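Local structure of aspartate aminotransferase (Plasmodium falciparum, 3K7Y) at residues N238-V243 and H262-N267. The protein probably catalyses, as a pyridoxal phosphate-dependent homodimeric enzyme, the reversible transfer of an amino group from L-aspartate to 2-oxoglutarate, giving oxaloacetate and L-glutamate. Numbering follows the deposited sequence.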
loop_
_atom_site.group_PDB
_atom_site.type_symbol
_atom_site.label_atom_id
_atom_site.label_comp_id
_atom_site.label_asym_id
_atom_site.label_seq_id
_atom_site.Cartn_x
_atom_site.Cartn_y
_atom_site.Cartn_z
ATOM N N ASN A 238 30.071 8.221 12.700
ATOM C CA ASN A 238 28.853 7.479 12.448
ATOM C C ASN A 238 27.925 7.252 13.620
ATOM O O ASN A 238 28.299 6.632 14.610
ATOM C CB ASN A 238 29.161 6.153 11.735
ATOM C CG ASN A 238 30.217 5.330 12.435
ATOM O OD1 ASN A 238 30.292 5.281 13.662
ATOM N ND2 ASN A 238 31.037 4.661 11.646
ATOM N N ILE A 239 26.711 7.774 13.495
ATOM C CA ILE A 239 25.623 7.481 14.422
ATOM C C ILE A 239 24.564 6.728 13.616
ATOM O O ILE A 239 24.516 6.859 12.386
ATOM C CB ILE A 239 25.005 8.768 15.058
ATOM C CG1 ILE A 239 26.071 9.840 15.329
ATOM C CG2 ILE A 239 24.265 8.417 16.352
ATOM C CD1 ILE A 239 25.520 11.185 15.787
ATOM N N ALA A 240 23.735 5.931 14.296
ATOM C CA ALA A 240 22.657 5.173 13.639
ATOM C C ALA A 240 21.290 5.874 13.750
ATOM O O ALA A 240 21.023 6.582 14.727
ATOM C CB ALA A 240 22.594 3.768 14.197
ATOM N N PHE A 241 20.433 5.689 12.749
ATOM C CA PHE A 241 19.141 6.378 12.718
ATOM C C PHE A 241 18.231 5.810 11.629
ATOM O O PHE A 241 18.533 4.770 11.046
ATOM C CB PHE A 241 19.362 7.879 12.503
ATOM C CG PHE A 241 20.243 8.197 11.326
ATOM C CD1 PHE A 241 21.549 8.597 11.513
ATOM C CD2 PHE A 241 19.757 8.091 10.026
ATOM C CE1 PHE A 241 22.357 8.885 10.432
ATOM C CE2 PHE A 241 20.556 8.371 8.943
ATOM C CZ PHE A 241 21.856 8.767 9.143
ATOM N N SER A 242 17.126 6.492 11.350
ATOM C CA SER A 242 16.199 6.045 10.322
ATOM C C SER A 242 15.692 7.187 9.478
ATOM O O SER A 242 15.617 8.335 9.941
ATOM C CB SER A 242 15.013 5.338 10.948
ATOM O OG SER A 242 15.371 4.029 11.275
ATOM N N VAL A 243 15.320 6.869 8.240
ATOM C CA VAL A 243 14.818 7.894 7.338
ATOM C C VAL A 243 13.539 7.435 6.626
ATOM O O VAL A 243 13.517 6.377 5.979
ATOM C CB VAL A 243 15.889 8.333 6.298
ATOM C CG1 VAL A 243 15.463 9.620 5.613
ATOM C CG2 VAL A 243 17.258 8.513 6.944
ATOM N N HIS A 262 14.742 4.116 5.231
ATOM C CA HIS A 262 16.146 3.772 5.438
ATOM C C HIS A 262 16.470 3.553 6.904
ATOM O O HIS A 262 16.185 4.409 7.745
ATOM C CB HIS A 262 17.052 4.853 4.865
ATOM C CG HIS A 262 16.733 5.208 3.447
ATOM N ND1 HIS A 262 17.128 4.433 2.377
ATOM C CD2 HIS A 262 16.024 6.240 2.925
ATOM C CE1 HIS A 262 16.684 4.977 1.258
ATOM N NE2 HIS A 262 16.014 6.075 1.564
ATOM N N ILE A 263 17.047 2.394 7.208
ATOM C CA ILE A 263 17.507 2.093 8.566
ATOM C C ILE A 263 18.995 1.783 8.548
ATOM O O ILE A 263 19.450 0.927 7.787
ATOM C CB ILE A 263 16.729 0.924 9.225
ATOM C CG1 ILE A 263 15.248 1.278 9.358
ATOM C CG2 ILE A 263 17.326 0.589 10.605
ATOM C CD1 ILE A 263 14.388 0.142 9.764
ATOM N N VAL A 264 19.739 2.492 9.393
ATOM C CA VAL A 264 21.193 2.383 9.432
ATOM C C VAL A 264 21.583 1.287 10.421
ATOM O O VAL A 264 21.174 1.319 11.583
ATOM C CB VAL A 264 21.857 3.756 9.772
ATOM C CG1 VAL A 264 23.309 3.587 10.190
ATOM C CG2 VAL A 264 21.765 4.719 8.583
ATOM N N CYS A 265 22.365 0.318 9.947
ATOM C CA CYS A 265 22.705 -0.880 10.732
ATOM C C CYS A 265 24.194 -1.010 11.086
ATOM O O CYS A 265 25.065 -0.621 10.309
ATOM C CB CYS A 265 22.244 -2.142 9.997
ATOM S SG CYS A 265 20.480 -2.190 9.627
ATOM N N LYS A 266 24.466 -1.580 12.259
ATOM C CA LYS A 266 25.832 -1.806 12.746
ATOM C C LYS A 266 26.738 -2.563 11.749
ATOM O O LYS A 266 27.828 -2.082 11.399
ATOM C CB LYS A 266 25.801 -2.520 14.103
ATOM C CG LYS A 266 25.347 -1.633 15.279
ATOM C CD LYS A 266 24.765 -2.438 16.469
ATOM C CE LYS A 266 25.509 -3.775 16.767
ATOM N NZ LYS A 266 26.974 -3.652 17.063
ATOM N N ASN A 267 26.292 -3.731 11.287
ATOM C CA ASN A 267 27.080 -4.510 10.329
ATOM C C ASN A 267 26.267 -5.087 9.170
ATOM O O ASN A 267 25.035 -5.077 9.188
ATOM C CB ASN A 267 27.885 -5.607 11.045
ATOM C CG ASN A 267 27.015 -6.529 11.884
ATOM O OD1 ASN A 267 25.939 -6.943 11.464
ATOM N ND2 ASN A 267 27.490 -6.862 13.080
#
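Val243 and His262 form an antiparallel hydrogen-bonded pair: Val243 N gives its hydrogen to His262 O, and His262 N returns one to Val243 O, each N to O distance 2.7 Å. A third backbone bond, Val264 N to Phe241 O at 3.1 Å, is nearly straight (167° at the hydrogen). Beyond it the two methyls of Val264 serve two neighbours at once. CG1, anti to the backbone N (chi1 164°), lies 3.9 Å from Ala240 CA, against the alanine's single methyl as the chains diverge, while CG2 sits over one face of the Phe241 ring, 4.2 Å from its centroid, in a CH-pi contact. On one face of the sheet Val243 CB meets His262 CB at 3.9 Å; on the other, in the non-hydrogen-bonded pair, slim Ser242 leaves room for Ile263 CG1 beside its OG.

Further out, Phe212 meets the Phe241 ring edge-to-face, helix 75-86 packs on Val264 and on the flat side chain of His262, which also touches strand 98-104, and helix 268-283, N-capped by Asn267, packs on Ile263. Strands 241-246 and 258-264 thus form a beta hairpin in the mixed central sheet of the large domain of class I aminotransferases; strand 241-246 ends at Ser246, which binds pyridoxal phosphate.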